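Local coordinates for putative MCP-type signal transduction protein (Campylobacter jejuni subsp. jejuni serotype O:2, PDB 4WY9) that serves as a chemoreceptor in chemotaxis, its periplasmic tandem-PAS domain probably sensing chemical signals by an indirect mechanism of ligand recognition, at residues A[156-160]-A[161-165]; A[227-231]-A[232-236]; A[185-189]-A[190-194]; A[129-132]-A[133-136]. One frame throughout, in Å; residues are numbered along the deposited sequence.

Contact 1 of 4, residues A[156-160]-A[161-165]; sequences MNLEG and QDFDA
This is a local beta-hairpin contact, in which the loop between strands 154-156 and 163-173 closes on itself. M156 and F163 form an antiparallel hydrogen-bonded pair. M156 N gives to F163 O at 2.8 Å, and F163 N returns the bond to M156 O. Their side chains meet on one side of the sheet. M156 CB lies over one face of the F163 ring, a CH-pi contact 4.1 Å from the centroid. M156 SD stands obliquely to that ring, a Met-aromatic contact, and also touches A165 CB at 3.7 Å. L158 CD1 reaches the ring edge near its plane, 4.2 Å from F163 CZ.

N157 organises the turn. A chi1 of -172° carries its amide across the turn toward G160 and D162. N157 OD1 accepts from G160 N in the carbonyl plane at 2.9 Å, an Asx motif. N157 ND2 gives to G160 O from above the carbonyl plane, and to D162 OD1 at 2.9 Å on the anti side, but tilted from the carboxylate plane. The amide and carboxylate planes are nearly perpendicular. A water takes E159 N and gives to Q161 O. At G160 the positive phi would press a CB against the preceding carbonyl O.

Outside the hairpin, M156 and L158 lean on helix 126-129, where E127 takes N157 N. F163 meets F78 of strand 78-83 and touches T186 and D188 of strand 179-188.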
loop_
_atom_site.group_PDB
_atom_site.type_symbol
_atom_site.label_atom_id
_atom_site.label_comp_id
_atom_site.label_asym_id
_atom_site.label_seq_id
_atom_site.Cartn_x
_atom_site.Cartn_y
_atom_site.Cartn_z
ATOM N N MET A 156 8.766 5.300 -5.042
ATOM C CA MET A 156 8.523 5.166 -6.484
ATOM C C MET A 156 8.628 6.535 -7.127
ATOM O O MET A 156 8.528 7.576 -6.471
ATOM C CB MET A 156 7.168 4.562 -6.774
ATOM C CG MET A 156 7.001 3.159 -6.302
ATOM S SD MET A 156 5.388 2.453 -6.720
ATOM C CE MET A 156 5.574 2.129 -8.454
ATOM N N ASN A 157 8.816 6.535 -8.433
ATOM C CA ASN A 157 8.850 7.755 -9.217
ATOM C C ASN A 157 8.354 7.422 -10.597
ATOM O O ASN A 157 9.098 6.862 -11.420
ATOM C CB ASN A 157 10.249 8.383 -9.246
ATOM C CG ASN A 157 10.252 9.741 -9.892
ATOM O OD1 ASN A 157 9.509 9.994 -10.859
ATOM N ND2 ASN A 157 11.016 10.655 -9.335
ATOM N N LEU A 158 7.109 7.775 -10.887
ATOM C CA LEU A 158 6.487 7.410 -12.174
ATOM C C LEU A 158 6.227 8.597 -13.080
ATOM O O LEU A 158 6.113 8.424 -14.294
ATOM C CB LEU A 158 5.194 6.675 -11.922
ATOM C CG LEU A 158 5.326 5.358 -11.160
ATOM C CD1 LEU A 158 3.957 4.814 -10.858
ATOM C CD2 LEU A 158 6.149 4.359 -11.940
ATOM N N GLU A 159 6.153 9.803 -12.513
ATOM C CA GLU A 159 5.838 10.997 -13.301
ATOM C C GLU A 159 6.819 12.142 -13.082
ATOM O O GLU A 159 6.621 13.219 -13.620
ATOM C CB GLU A 159 4.431 11.485 -12.985
ATOM C CG GLU A 159 3.339 10.482 -13.309
ATOM C CD GLU A 159 1.978 11.002 -12.912
ATOM O OE1 GLU A 159 1.735 11.167 -11.708
ATOM O OE2 GLU A 159 1.158 11.251 -13.844
ATOM N N GLY A 160 7.928 11.883 -12.423
ATOM C CA GLY A 160 8.968 12.876 -12.215
ATOM C C GLY A 160 9.312 13.140 -10.772
ATOM O O GLY A 160 10.471 13.446 -10.460
ATOM N N GLN A 161 8.340 12.965 -9.870
ATOM C CA GLN A 161 8.585 13.235 -8.458
ATOM C C GLN A 161 8.467 11.962 -7.655
ATOM O O GLN A 161 7.624 11.138 -7.901
ATOM C CB GLN A 161 7.633 14.271 -7.896
ATOM C CG GLN A 161 7.444 15.539 -8.747
ATOM C CD GLN A 161 6.043 16.132 -8.577
ATOM O OE1 GLN A 161 5.090 15.455 -8.113
ATOM N NE2 GLN A 161 5.896 17.409 -8.968
ATOM N N ASP A 162 9.322 11.831 -6.651
ATOM C CA ASP A 162 9.302 10.687 -5.752
ATOM C C ASP A 162 8.059 10.681 -4.889
ATOM O O ASP A 162 7.553 11.729 -4.488
ATOM C CB ASP A 162 10.507 10.708 -4.812
ATOM C CG ASP A 162 11.827 10.443 -5.509
ATOM O OD1 ASP A 162 11.844 10.009 -6.677
ATOM O OD2 ASP A 162 12.865 10.642 -4.830
ATOM N N PHE A 163 7.550 9.482 -4.593
ATOM C CA PHE A 163 6.501 9.324 -3.603
ATOM C C PHE A 163 6.641 7.991 -2.882
ATOM O O PHE A 163 7.327 7.078 -3.356
ATOM C CB PHE A 163 5.101 9.484 -4.213
ATOM C CG PHE A 163 4.705 8.398 -5.200
ATOM C CD1 PHE A 163 5.111 8.466 -6.505
ATOM C CD2 PHE A 163 3.872 7.382 -4.828
ATOM C CE1 PHE A 163 4.736 7.489 -7.423
ATOM C CE2 PHE A 163 3.489 6.407 -5.736
ATOM C CZ PHE A 163 3.912 6.462 -7.021
ATOM N N ASP A 164 6.044 7.892 -1.714
ATOM C CA ASP A 164 6.048 6.681 -0.911
ATOM C C ASP A 164 4.791 5.874 -1.184
ATOM O O ASP A 164 3.685 6.430 -1.180
ATOM C CB ASP A 164 6.197 7.028 0.545
ATOM C CG ASP A 164 7.412 7.886 0.783
ATOM O OD1 ASP A 164 8.502 7.412 0.524
ATOM O OD2 ASP A 164 7.253 9.027 1.267
ATOM N N ALA A 165 4.957 4.599 -1.432
ATOM C CA ALA A 165 3.902 3.800 -2.016
ATOM C C ALA A 165 3.844 2.395 -1.484
ATOM O O ALA A 165 4.814 1.866 -0.960
ATOM C CB ALA A 165 4.094 3.742 -3.506
HETATM O O HOH W 1 5.866 10.123 -9.690
#

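Contact 2 of 4, residues A[227-231]-A[232-236]; sequences VLKNL and KDINP
The flat group that works across this turn is the N230 amide, used at its oxygen. N230 OD1 accepts from K232 N at 3.0 Å, in the carbonyl plane and on a lone pair. At its other end, N230 ND2 gives to the backbone O of D215. These bonds hold the amide at both ends. The extended first torsion of N230 (chi1 -160°) swings OD1 back to the helix start. The aliphatic chain of K232 runs past OD1, with CB and CE each close to it. On the D233 carboxylate, OD2 lies 3.4 Å from N230 CB. A water takes N230 N and gives to D233 OD2, bridging the two residues.

N230 is the N-cap of helix 231-234. Its backbone O takes two bonds: D233 N at 3.0 Å, and I234 N at 3.3 Å. L231 O accepts N235 N at 2.9 Å, near the end of this short helix. Beside these polar bonds, L231 CD1 meets I234 CD1 at 3.8 Å, the two side chains crossing at about a right angle. K229 CD lies against I234 CG2 at 4.1 Å.

The turn joins two parts of the five-stranded sheet domain. L231 and K232 touch Y244 of helix 241-249. N235 OD1 accepts from N237 ND2, and N235 ND2 gives to I258 O of strand 253-258. Earlier in the chain, L228 and K229 bond by backbone to M218 of strand 218-220.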
loop_
_atom_site.group_PDB
_atom_site.type_symbol
_atom_site.label_atom_id
_atom_site.label_comp_id
_atom_site.label_asym_id
_atom_site.label_seq_id
_atom_site.Cartn_x
_atom_site.Cartn_y
_atom_site.Cartn_z
ATOM N N VAL A 227 10.137 7.913 7.030
ATOM C CA VAL A 227 9.319 7.083 6.151
ATOM C C VAL A 227 10.221 6.131 5.364
ATOM O O VAL A 227 11.302 6.507 4.919
ATOM C CB VAL A 227 8.430 7.933 5.235
ATOM C CG1 VAL A 227 7.714 7.095 4.170
ATOM C CG2 VAL A 227 7.415 8.708 6.080
ATOM N N LEU A 228 9.759 4.880 5.258
ATOM C CA LEU A 228 10.441 3.728 4.645
ATOM C C LEU A 228 11.472 3.061 5.524
ATOM O O LEU A 228 11.926 1.958 5.228
ATOM C CB LEU A 228 11.045 4.080 3.273
ATOM C CG LEU A 228 10.163 4.768 2.240
ATOM C CD1 LEU A 228 10.903 4.870 0.917
ATOM C CD2 LEU A 228 8.826 4.027 2.076
ATOM N N LYS A 229 11.862 3.711 6.624
ATOM C CA LYS A 229 12.802 3.106 7.534
ATOM C C LYS A 229 12.122 2.121 8.457
ATOM O O LYS A 229 10.896 2.154 8.630
ATOM C CB LYS A 229 13.583 4.185 8.310
ATOM C CG LYS A 229 14.375 5.105 7.371
ATOM C CD LYS A 229 15.203 6.137 8.114
ATOM C CE LYS A 229 16.143 6.894 7.153
ATOM N NZ LYS A 229 15.422 7.461 5.986
ATOM N N ASN A 230 12.916 1.253 9.075
ATOM C CA ASN A 230 12.392 0.359 10.086
ATOM C C ASN A 230 12.459 1.013 11.442
ATOM O O ASN A 230 13.532 1.431 11.895
ATOM C CB ASN A 230 13.139 -0.973 10.078
ATOM C CG ASN A 230 12.359 -2.071 10.733
ATOM O OD1 ASN A 230 12.012 -1.975 11.918
ATOM N ND2 ASN A 230 11.937 -3.037 9.959
ATOM N N LEU A 231 11.311 1.125 12.105
ATOM C CA LEU A 231 11.234 1.800 13.401
ATOM C C LEU A 231 12.174 1.144 14.400
ATOM O O LEU A 231 12.775 1.812 15.251
ATOM C CB LEU A 231 9.783 1.807 13.896
ATOM C CG LEU A 231 9.539 2.479 15.252
ATOM C CD1 LEU A 231 10.057 3.892 15.254
ATOM C CD2 LEU A 231 8.060 2.448 15.528
ATOM N N LYS A 232 12.354 -0.167 14.285
ATOM C CA LYS A 232 13.222 -0.884 15.230
ATOM C C LYS A 232 14.688 -0.487 15.086
ATOM O O LYS A 232 15.441 -0.549 16.040
ATOM C CB LYS A 232 13.040 -2.391 15.085
ATOM C CG LYS A 232 11.601 -2.822 15.244
ATOM C CD LYS A 232 11.416 -4.328 15.239
ATOM C CE LYS A 232 11.694 -4.900 13.851
ATOM N NZ LYS A 232 11.060 -6.262 13.754
ATOM N N ASP A 233 15.091 -0.112 13.876
ATOM C CA ASP A 233 16.459 0.308 13.630
ATOM C C ASP A 233 16.754 1.703 14.143
ATOM O O ASP A 233 17.868 2.002 14.581
ATOM C CB ASP A 233 16.780 0.259 12.138
ATOM C CG ASP A 233 16.759 -1.124 11.564
ATOM O OD1 ASP A 233 17.029 -2.097 12.296
ATOM O OD2 ASP A 233 16.479 -1.240 10.343
ATOM N N ILE A 234 15.774 2.602 13.990
ATOM C CA ILE A 234 15.989 3.998 14.326
ATOM C C ILE A 234 15.642 4.322 15.761
ATOM O O ILE A 234 16.024 5.369 16.269
ATOM C CB ILE A 234 15.269 4.923 13.333
ATOM C CG1 ILE A 234 13.792 4.732 13.403
ATOM C CG2 ILE A 234 15.773 4.664 11.882
ATOM C CD1 ILE A 234 13.104 5.831 14.084
ATOM N N ASN A 235 14.952 3.398 16.425
ATOM C CA ASN A 235 14.565 3.598 17.831
ATOM C C ASN A 235 14.795 2.300 18.617
ATOM O O ASN A 235 13.859 1.627 19.011
ATOM C CB ASN A 235 13.116 4.064 17.961
ATOM C CG ASN A 235 12.773 4.452 19.373
ATOM O OD1 ASN A 235 13.622 4.970 20.102
ATOM N ND2 ASN A 235 11.518 4.212 19.774
ATOM N N PRO A 236 16.066 1.944 18.858
ATOM C CA PRO A 236 16.366 0.632 19.426
ATOM C C PRO A 236 16.276 0.540 20.950
ATOM O O PRO A 236 16.497 -0.532 21.519
ATOM C CB PRO A 236 17.809 0.401 18.963
ATOM C CG PRO A 236 18.388 1.786 18.969
ATOM C CD PRO A 236 17.283 2.643 18.394
HETATM O O HOH W 2 15.726 1.017 8.581
#

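Contact 3 of 4, residues A[185-189]-A[190-194]; sequences MTLDF and SDIAT
I192 packs against L187 and F189 on the apolar side of this strand-to-helix junction, while D188 and S190 lie on its watered side. In the modelled conformer, I192 CG1 sits 4.1 Å from both L187 CD2 and F189 CD1. The L187 and I192 side chains cross at about a right angle, while F189 and I192 lie side by side and point the same way. F189 O takes A193 N at 2.9 Å.

On the wet side D188 caps the helix. Its carboxylate swings away from its own backbone N (chi1 -178°), and D188 OD1 reaches S190 N at 2.9 Å, meeting it from above the carboxylate plane. D188 O accepts D191 N at 3.0 Å. Two waters hold the carboxylate: one gives to D188 OD1 at 2.8 Å, the other to D188 OD2 at 2.7 Å. In the modelled conformer S190 OG also lies near both waters. D191 turns its OD2 to N77, which also takes D188 N through its own OD1.

The junction carries strand 179-188 into helix 190-196. I192 touches I30 of the long helix 8-51 and I220 of strand 218-220. F189 packs on V166 of strand 163-173, and also on A219 and I220.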
loop_
_atom_site.group_PDB
_atom_site.type_symbol
_atom_site.label_atom_id
_atom_site.label_comp_id
_atom_site.label_asym_id
_atom_site.label_seq_id
_atom_site.Cartn_x
_atom_site.Cartn_y
_atom_site.Cartn_z
ATOM N N MET A 185 -1.988 -2.292 -8.704
ATOM C CA MET A 185 -2.320 -0.952 -8.319
ATOM C C MET A 185 -1.285 -0.387 -7.349
ATOM O O MET A 185 -0.711 -1.157 -6.561
ATOM C CB MET A 185 -3.683 -0.888 -7.635
ATOM C CG MET A 185 -4.805 -1.472 -8.432
ATOM S SD MET A 185 -6.136 -1.812 -7.283
ATOM C CE MET A 185 -7.419 -2.357 -8.315
ATOM N N THR A 186 -1.113 0.919 -7.379
ATOM C CA THR A 186 -0.231 1.624 -6.474
ATOM C C THR A 186 -1.015 2.595 -5.639
ATOM O O THR A 186 -1.722 3.432 -6.194
ATOM C CB THR A 186 0.888 2.393 -7.216
ATOM O OG1 THR A 186 1.573 1.526 -8.097
ATOM C CG2 THR A 186 1.850 3.005 -6.248
ATOM N N LEU A 187 -0.854 2.514 -4.311
ATOM C CA LEU A 187 -1.379 3.492 -3.377
ATOM C C LEU A 187 -0.255 4.422 -2.957
ATOM O O LEU A 187 0.793 3.958 -2.505
ATOM C CB LEU A 187 -1.980 2.805 -2.159
ATOM C CG LEU A 187 -2.425 3.664 -0.976
ATOM C CD1 LEU A 187 -3.534 4.596 -1.345
ATOM C CD2 LEU A 187 -2.841 2.750 0.180
ATOM N N ASP A 188 -0.461 5.718 -3.149
ATOM C CA ASP A 188 0.441 6.748 -2.655
ATOM C C ASP A 188 0.078 7.059 -1.209
ATOM O O ASP A 188 -1.034 7.492 -0.926
ATOM C CB ASP A 188 0.345 7.988 -3.536
ATOM C CG ASP A 188 1.276 9.117 -3.137
ATOM O OD1 ASP A 188 1.782 9.163 -1.997
ATOM O OD2 ASP A 188 1.476 10.012 -3.982
ATOM N N PHE A 189 1.005 6.849 -0.272
ATOM C CA PHE A 189 0.674 7.030 1.130
ATOM C C PHE A 189 0.331 8.474 1.499
ATOM O O PHE A 189 -0.200 8.709 2.579
ATOM C CB PHE A 189 1.786 6.500 2.031
ATOM C CG PHE A 189 1.758 4.991 2.178
ATOM C CD1 PHE A 189 0.667 4.363 2.784
ATOM C CD2 PHE A 189 2.786 4.204 1.697
ATOM C CE1 PHE A 189 0.610 3.007 2.935
ATOM C CE2 PHE A 189 2.734 2.827 1.840
ATOM C CZ PHE A 189 1.654 2.222 2.448
ATOM N N SER A 190 0.619 9.440 0.620
ATOM C CA SER A 190 0.168 10.812 0.847
ATOM C C SER A 190 -1.332 10.855 1.051
ATOM O O SER A 190 -1.850 11.709 1.784
ATOM C CB SER A 190 0.549 11.752 -0.335
ATOM O OG SER A 190 1.975 11.937 -0.427
ATOM N N ASP A 191 -2.063 9.983 0.374
ATOM C CA ASP A 191 -3.514 9.976 0.482
ATOM C C ASP A 191 -4.028 9.393 1.787
ATOM O O ASP A 191 -5.136 9.707 2.217
ATOM C CB ASP A 191 -4.087 9.224 -0.709
ATOM C CG ASP A 191 -3.858 9.962 -1.995
ATOM O OD1 ASP A 191 -3.885 11.229 -2.029
ATOM O OD2 ASP A 191 -3.639 9.273 -2.979
ATOM N N ILE A 192 -3.218 8.566 2.431
ATOM C CA ILE A 192 -3.534 8.069 3.755
ATOM C C ILE A 192 -3.113 9.112 4.784
ATOM O O ILE A 192 -3.823 9.354 5.776
ATOM C CB ILE A 192 -2.831 6.725 4.043
ATOM C CG1 ILE A 192 -3.153 5.704 2.947
ATOM C CG2 ILE A 192 -3.194 6.188 5.432
ATOM C CD1 ILE A 192 -4.615 5.439 2.828
ATOM N N ALA A 193 -1.976 9.745 4.559
ATOM C CA ALA A 193 -1.479 10.789 5.443
ATOM C C ALA A 193 -2.472 11.952 5.569
ATOM O O ALA A 193 -2.524 12.621 6.597
ATOM C CB ALA A 193 -0.131 11.290 4.979
ATOM N N THR A 194 -3.259 12.195 4.527
ATOM C CA THR A 194 -4.287 13.222 4.556
ATOM C C THR A 194 -5.165 13.094 5.790
ATOM O O THR A 194 -5.532 14.119 6.395
ATOM C CB THR A 194 -5.164 13.189 3.281
ATOM O OG1 THR A 194 -4.368 13.623 2.182
ATOM C CG2 THR A 194 -6.359 14.106 3.376
HETATM O O HOH W 3 4.221 9.895 -0.886
HETATM O O HOH W 4 2.729 12.309 -3.179
#

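Contact 4 of 4, residues A[129-132]-A[133-136]; sequences ANLQ and VVQD
Q135 NE2 gives to A129 O at 2.8 Å, the shortest side-chain bond of this contact, and it ties the first turn of helix 132-140 back to the chain at A129. A129 O lies in the amide plane of Q135. NE2 approaches somewhat off the carbonyl plane of A129. The Q135 side chain reaches there by folding at chi2 (-55°), which turns the amide back toward A129 O. V134 CG1 lies 3.3 Å from the same oxygen, so A129 O is flanked by a polar and an apolar group.

A second side-chain bond lies along the helix. Q132 NE2 gives to D136 OD1 at 2.9 Å. The oxygen is in the plane of the amide, but the donor comes from above the carboxylate, some 43° off its plane. Here too chi2 is bent, which brings the amide round to the residue four places on. The amide and carboxylate planes stand 47° apart. Q132 O also takes D136 N at 2.8 Å, so the two residues are joined by backbone and side chain. L131 O accepts Q135 N at 3.0 Å and starts the helical bonding. On the apolar side L131 CB meets V134 CG2 at 4.0 Å.

L131, V133 and V134 face the sheet: L131 on Y80, I154 and N167, V133 on N167 and A169, V134 on Y82. The arrangement is a helix N-terminus with L131 at the N-cap position, in a short two-helix connection laid on the sheet of a PDC sensor (Cache) domain.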
loop_
_atom_site.group_PDB
_atom_site.type_symbol
_atom_site.label_atom_id
_atom_site.label_comp_id
_atom_site.label_asym_id
_atom_site.label_seq_id
_atom_site.Cartn_x
_atom_site.Cartn_y
_atom_site.Cartn_z
ATOM N N ALA A 129 7.819 -3.209 -13.834
ATOM C CA ALA A 129 8.178 -4.579 -14.100
ATOM C C ALA A 129 9.086 -5.161 -13.041
ATOM O O ALA A 129 9.068 -6.356 -12.782
ATOM C CB ALA A 129 8.804 -4.721 -15.484
ATOM N N ASN A 130 9.887 -4.307 -12.412
ATOM C CA ASN A 130 10.846 -4.739 -11.414
ATOM C C ASN A 130 10.362 -4.674 -9.967
ATOM O O ASN A 130 11.104 -4.985 -9.044
ATOM C CB ASN A 130 12.138 -3.930 -11.583
ATOM C CG ASN A 130 12.899 -4.255 -12.871
ATOM O OD1 ASN A 130 12.808 -5.370 -13.384
ATOM N ND2 ASN A 130 13.573 -3.282 -13.430
ATOM N N LEU A 131 9.073 -4.343 -9.772
ATOM C CA LEU A 131 8.512 -4.362 -8.426
ATOM C C LEU A 131 8.658 -5.740 -7.803
ATOM O O LEU A 131 8.506 -6.765 -8.485
ATOM C CB LEU A 131 7.045 -3.996 -8.456
ATOM C CG LEU A 131 6.647 -2.560 -8.743
ATOM C CD1 LEU A 131 5.143 -2.486 -8.953
ATOM C CD2 LEU A 131 7.080 -1.630 -7.630
ATOM N N GLN A 132 8.918 -5.775 -6.503
ATOM C CA GLN A 132 8.997 -7.048 -5.797
ATOM C C GLN A 132 7.723 -7.904 -5.954
ATOM O O GLN A 132 7.805 -9.095 -6.143
ATOM C CB GLN A 132 9.330 -6.857 -4.327
ATOM C CG GLN A 132 9.695 -8.127 -3.611
ATOM C CD GLN A 132 10.988 -8.737 -4.150
ATOM O OE1 GLN A 132 11.996 -8.059 -4.240
ATOM N NE2 GLN A 132 10.949 -9.971 -4.521
ATOM N N VAL A 133 6.546 -7.279 -5.876
ATOM C CA VAL A 133 5.320 -8.068 -6.011
ATOM C C VAL A 133 5.239 -8.702 -7.397
ATOM O O VAL A 133 4.747 -9.826 -7.528
ATOM C CB VAL A 133 4.013 -7.265 -5.698
ATOM C CG1 VAL A 133 3.880 -6.949 -4.217
ATOM C CG2 VAL A 133 3.864 -6.010 -6.538
ATOM N N VAL A 134 5.693 -7.982 -8.418
ATOM C CA VAL A 134 5.677 -8.500 -9.778
ATOM C C VAL A 134 6.636 -9.674 -9.902
ATOM O O VAL A 134 6.310 -10.719 -10.472
ATOM C CB VAL A 134 6.004 -7.427 -10.820
ATOM C CG1 VAL A 134 6.237 -8.023 -12.175
ATOM C CG2 VAL A 134 4.903 -6.364 -10.833
ATOM N N GLN A 135 7.844 -9.509 -9.371
ATOM C CA GLN A 135 8.814 -10.568 -9.437
ATOM C C GLN A 135 8.371 -11.797 -8.665
ATOM O O GLN A 135 8.575 -12.937 -9.110
ATOM C CB GLN A 135 10.162 -10.072 -9.011
ATOM C CG GLN A 135 10.712 -9.057 -10.031
ATOM C CD GLN A 135 10.773 -9.622 -11.522
ATOM O OE1 GLN A 135 11.314 -10.726 -11.781
ATOM N NE2 GLN A 135 10.195 -8.890 -12.486
ATOM N N ASP A 136 7.764 -11.585 -7.508
ATOM C CA ASP A 136 7.241 -12.703 -6.727
ATOM C C ASP A 136 6.149 -13.451 -7.476
ATOM O O ASP A 136 6.087 -14.672 -7.425
ATOM C CB ASP A 136 6.719 -12.224 -5.390
ATOM C CG ASP A 136 7.804 -11.806 -4.436
ATOM O OD1 ASP A 136 8.995 -12.134 -4.680
ATOM O OD2 ASP A 136 7.470 -11.150 -3.434
#

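Contacts 1, 3 and 4 fall within the first PDC sensor range, while contact 2 belongs with the second, five-stranded sheet. All four are partly buried, each with an apolar side on the fold and a polar side with exposed residues. The centre of contact 3 is about 7 Å from the centre of the chain, that of contact 2 about 18 Å. Contacts 1 and 3 hold adjoining strands and meet where F189 N probably bonds to D164 O. Contact 1 also reaches contact 4 through M156 and L131, and contact 2 through D164. Contacts 2 and 3 use side-chain caps, contact 4 glutamine bonds. Contact 1 is a hairpin held by paired backbone bonds, an asparagine and an aromatic ring.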